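Local coordinates for protein putative DsbA oxidoreductase SCO1869 (Streptomyces coelicolor A3, PDB 3GL5) that probably acts as a DsbA-like thiol-disulfide oxidoreductase of the thioredoxin superfamily, at residues E37-R49 / R170-V184. Residues are numbered along the deposited sequence; the frame is centred on the assembly and turned at random.
Sequences EVVHRSFELDPGR and RADEREAAQLGATGV
Ser42 and Asp172 bring the end of strand 37-42 against helix 170-178, the two axes running nearly perpendicular at 95° and approaching to 7.1 Å. Past the strand, the loop crosses the helix at Phe43 and Glu44, and Leu45 comes beside Gly183 and Val184, after the Schellman motif at Gly180, giving 657 Å² of buried surface in all.

The Asp172 carboxylate reaches across to the end of the strand. Asp172 OD2 accepts the backbone N of Ser42 at 2.9 Å, almost straight (169°), from the anti side and tilted out of the carboxylate plane. Asp172 OD1 forms a salt bridge with Arg41 NH1, 2.9 Å away and more bent; a bend at chi2 (-84°) folds the arginine back to it, while NH2 pairs with Glu6. One water donates to both Asp172 OD2 and His40 O, and His108 bonds Ser42 OG. An alanine in place of Asp172 would probably leave the Ser42 amide without its acceptor and Arg41 NH1 without its carboxylate.

Phe43, with CG anti to the backbone N, takes Val184 CG1 over one ring face in a CH-pi contact, 3.7 Å from the centroid, and Ala176 CB at its edge. Val184 also touches Cys13 and Cys16, the disulfide-bonded CxxC pair, so this packing borders the probable redox site.

Arg170 NH1 lies in a salt-bridge network, bonded to the syn lone pair of Glu173 OE1 and, weakly, to Glu44 OE1. Glu44 OE1 and Glu173 OE2 are 2.6 Å apart in nearly coplanar carboxylates, so one of the two acids probably carries a proton, with Arg170 probably offsetting the remaining negative charge.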
# COMPACT_ATOMS: atom_id res chain seq x y z
N GLU A 37 9.17 1.77 -4.19
CA GLU A 37 8.26 2.11 -3.10
C GLU A 37 8.59 1.25 -1.89
O GLU A 37 8.71 0.04 -2.01
CB GLU A 37 6.83 1.85 -3.51
CG GLU A 37 5.85 2.54 -2.58
CD GLU A 37 4.48 1.89 -2.53
OE1 GLU A 37 4.23 0.92 -3.31
OE2 GLU A 37 3.64 2.37 -1.70
N VAL A 38 8.75 1.88 -0.72
CA VAL A 38 9.09 1.20 0.53
C VAL A 38 7.83 1.12 1.40
O VAL A 38 7.17 2.14 1.63
CB VAL A 38 10.18 1.96 1.29
CG1 VAL A 38 10.52 1.28 2.63
CG2 VAL A 38 11.42 2.08 0.43
N VAL A 39 7.46 -0.08 1.84
CA VAL A 39 6.27 -0.28 2.64
C VAL A 39 6.75 -0.96 3.94
O VAL A 39 7.46 -1.98 3.89
CB VAL A 39 5.23 -1.17 1.90
CG1 VAL A 39 4.04 -1.58 2.85
CG2 VAL A 39 4.70 -0.48 0.67
N HIS A 40 6.39 -0.37 5.08
CA HIS A 40 6.72 -0.95 6.38
C HIS A 40 5.62 -1.86 6.86
O HIS A 40 4.43 -1.59 6.60
CB HIS A 40 7.05 0.12 7.42
CG HIS A 40 8.27 0.89 7.08
ND1 HIS A 40 9.52 0.31 7.03
CD2 HIS A 40 8.43 2.19 6.70
CE1 HIS A 40 10.41 1.23 6.67
NE2 HIS A 40 9.78 2.37 6.46
N ARG A 41 6.03 -2.93 7.55
CA ARG A 41 5.19 -4.08 7.88
C ARG A 41 5.46 -4.49 9.32
O ARG A 41 6.60 -4.42 9.77
CB ARG A 41 5.61 -5.26 7.01
CG ARG A 41 5.33 -5.07 5.57
CD ARG A 41 3.94 -5.48 5.39
NE ARG A 41 3.66 -5.66 4.01
CZ ARG A 41 2.63 -6.36 3.56
NH1 ARG A 41 1.79 -6.99 4.41
NH2 ARG A 41 2.46 -6.45 2.26
N SER A 42 4.41 -4.89 10.03
CA SER A 42 4.52 -5.23 11.45
C SER A 42 5.14 -6.60 11.65
O SER A 42 4.80 -7.55 10.95
CB SER A 42 3.14 -5.31 12.07
OG SER A 42 2.47 -4.07 11.97
N PHE A 43 5.98 -6.73 12.67
CA PHE A 43 6.42 -8.03 13.13
C PHE A 43 6.63 -7.94 14.62
O PHE A 43 7.20 -6.96 15.08
CB PHE A 43 7.74 -8.39 12.43
CG PHE A 43 8.20 -9.83 12.65
CD1 PHE A 43 7.96 -10.81 11.69
CD2 PHE A 43 8.93 -10.19 13.81
CE1 PHE A 43 8.40 -12.15 11.87
CE2 PHE A 43 9.39 -11.52 14.01
CZ PHE A 43 9.11 -12.50 13.04
N GLU A 44 6.19 -8.94 15.38
CA GLU A 44 6.47 -8.93 16.81
C GLU A 44 7.43 -10.07 17.12
O GLU A 44 7.10 -11.24 16.91
CB GLU A 44 5.19 -9.11 17.65
CG GLU A 44 4.33 -7.86 17.85
CD GLU A 44 2.97 -8.23 18.42
OE1 GLU A 44 2.12 -8.78 17.68
OE2 GLU A 44 2.77 -8.04 19.63
N LEU A 45 8.58 -9.75 17.69
CA LEU A 45 9.49 -10.78 18.17
C LEU A 45 8.87 -11.57 19.34
O LEU A 45 9.13 -12.76 19.47
CB LEU A 45 10.82 -10.15 18.59
CG LEU A 45 11.71 -9.77 17.41
CD1 LEU A 45 12.72 -8.72 17.88
CD2 LEU A 45 12.42 -11.01 16.81
N ASP A 46 8.02 -10.93 20.14
CA ASP A 46 7.42 -11.64 21.27
C ASP A 46 5.93 -11.31 21.37
O ASP A 46 5.51 -10.50 22.20
CB ASP A 46 8.18 -11.27 22.54
CG ASP A 46 7.71 -12.03 23.78
OD1 ASP A 46 6.91 -13.00 23.69
OD2 ASP A 46 8.15 -11.60 24.89
N PRO A 47 5.13 -11.90 20.48
CA PRO A 47 3.72 -11.50 20.47
C PRO A 47 2.94 -11.96 21.72
O PRO A 47 1.84 -11.44 22.00
CB PRO A 47 3.17 -12.21 19.22
CG PRO A 47 4.13 -13.40 19.00
CD PRO A 47 5.45 -12.98 19.53
N GLY A 48 3.49 -12.92 22.47
CA GLY A 48 2.76 -13.47 23.60
C GLY A 48 3.06 -12.67 24.84
O GLY A 48 2.50 -12.93 25.87
N ARG A 49 3.96 -11.71 24.75
CA ARG A 49 4.37 -10.99 25.94
C ARG A 49 3.24 -10.13 26.50
O ARG A 49 2.44 -9.60 25.74
CB ARG A 49 5.59 -10.14 25.61
CG ARG A 49 6.13 -9.47 26.82
CD ARG A 49 7.36 -8.69 26.49
NE ARG A 49 8.16 -8.54 27.69
CZ ARG A 49 9.11 -9.39 28.08
NH1 ARG A 49 9.39 -10.48 27.37
NH2 ARG A 49 9.77 -9.12 29.21
N ARG A 170 -1.96 -8.54 12.60
CA ARG A 170 -1.86 -9.97 12.42
C ARG A 170 -1.64 -10.31 10.94
O ARG A 170 -0.91 -11.22 10.65
CB ARG A 170 -3.12 -10.72 12.97
CG ARG A 170 -3.37 -10.54 14.43
CD ARG A 170 -2.18 -10.98 15.28
NE ARG A 170 -2.46 -10.77 16.70
CZ ARG A 170 -1.56 -10.41 17.60
NH1 ARG A 170 -0.29 -10.26 17.24
NH2 ARG A 170 -1.91 -10.22 18.87
N ALA A 171 -2.28 -9.60 10.01
CA ALA A 171 -2.15 -9.92 8.59
C ALA A 171 -0.70 -9.69 8.12
O ALA A 171 -0.17 -10.48 7.37
CB ALA A 171 -3.14 -9.10 7.76
N ASP A 172 -0.03 -8.64 8.61
CA ASP A 172 1.38 -8.42 8.30
C ASP A 172 2.20 -9.58 8.87
O ASP A 172 3.10 -10.13 8.22
CB ASP A 172 1.84 -7.12 8.96
CG ASP A 172 1.59 -5.88 8.10
OD1 ASP A 172 1.04 -5.96 6.99
OD2 ASP A 172 1.97 -4.79 8.55
N GLU A 173 1.86 -9.99 10.09
CA GLU A 173 2.64 -11.06 10.73
C GLU A 173 2.43 -12.37 10.00
O GLU A 173 3.35 -13.11 9.79
CB GLU A 173 2.28 -11.20 12.22
CG GLU A 173 2.74 -10.01 12.98
CD GLU A 173 2.19 -9.93 14.42
OE1 GLU A 173 1.20 -10.63 14.75
OE2 GLU A 173 2.79 -9.18 15.22
N ARG A 174 1.20 -12.63 9.63
CA ARG A 174 0.85 -13.79 8.83
C ARG A 174 1.68 -13.86 7.53
O ARG A 174 2.28 -14.87 7.22
CB ARG A 174 -0.65 -13.78 8.54
CG ARG A 174 -1.09 -14.88 7.64
CD ARG A 174 -2.52 -14.75 7.29
NE ARG A 174 -2.79 -13.81 6.19
CZ ARG A 174 -3.64 -12.77 6.26
NH1 ARG A 174 -4.30 -12.52 7.38
NH2 ARG A 174 -3.86 -12.00 5.19
N GLU A 175 1.68 -12.76 6.77
CA GLU A 175 2.43 -12.63 5.50
C GLU A 175 3.95 -12.93 5.67
O GLU A 175 4.55 -13.68 4.88
CB GLU A 175 2.17 -11.22 4.96
CG GLU A 175 2.74 -10.91 3.61
CD GLU A 175 1.85 -11.38 2.49
OE1 GLU A 175 0.62 -11.10 2.55
OE2 GLU A 175 2.38 -12.01 1.55
N ALA A 176 4.56 -12.40 6.74
CA ALA A 176 5.97 -12.67 7.07
C ALA A 176 6.20 -14.16 7.29
O ALA A 176 7.19 -14.75 6.81
CB ALA A 176 6.35 -11.90 8.32
N ALA A 177 5.31 -14.76 8.07
CA ALA A 177 5.37 -16.20 8.34
C ALA A 177 5.23 -16.99 7.02
O ALA A 177 5.99 -17.92 6.77
CB ALA A 177 4.30 -16.64 9.42
N GLN A 178 4.31 -16.59 6.14
CA GLN A 178 4.18 -17.24 4.84
C GLN A 178 5.42 -17.06 3.97
O GLN A 178 5.77 -17.96 3.20
CB GLN A 178 2.95 -16.70 4.09
CG GLN A 178 1.65 -17.33 4.54
CD GLN A 178 0.42 -16.57 4.08
OE1 GLN A 178 0.50 -15.72 3.21
NE2 GLN A 178 -0.74 -16.89 4.67
N LEU A 179 6.07 -15.91 4.06
CA LEU A 179 7.27 -15.66 3.28
C LEU A 179 8.52 -16.30 3.85
O LEU A 179 9.59 -16.11 3.29
CB LEU A 179 7.49 -14.18 3.05
CG LEU A 179 6.42 -13.62 2.13
CD1 LEU A 179 6.51 -12.13 2.10
CD2 LEU A 179 6.57 -14.23 0.71
N GLY A 180 8.40 -17.05 4.95
CA GLY A 180 9.51 -17.78 5.54
C GLY A 180 10.34 -17.07 6.61
O GLY A 180 11.24 -17.70 7.17
N ALA A 181 10.05 -15.81 6.91
CA ALA A 181 10.81 -15.04 7.89
C ALA A 181 10.59 -15.51 9.32
O ALA A 181 9.46 -15.61 9.74
CB ALA A 181 10.43 -13.56 7.77
N THR A 182 11.64 -15.76 10.09
CA THR A 182 11.45 -16.05 11.52
C THR A 182 12.19 -15.04 12.40
O THR A 182 12.30 -15.22 13.62
CB THR A 182 11.97 -17.45 11.90
OG1 THR A 182 13.39 -17.50 11.71
CG2 THR A 182 11.29 -18.56 11.08
N GLY A 183 12.72 -14.01 11.78
CA GLY A 183 13.52 -13.01 12.47
C GLY A 183 13.53 -11.74 11.62
O GLY A 183 13.31 -11.78 10.42
N VAL A 184 13.76 -10.61 12.28
CA VAL A 184 13.76 -9.30 11.60
C VAL A 184 15.10 -8.56 11.85
O VAL A 184 15.81 -8.88 12.80
CB VAL A 184 12.56 -8.45 12.08
CG1 VAL A 184 11.29 -8.96 11.43
CG2 VAL A 184 12.44 -8.47 13.61
O HOH W 1 2.15 -2.95 6.65
O HOH W 2 0.51 -9.50 20.30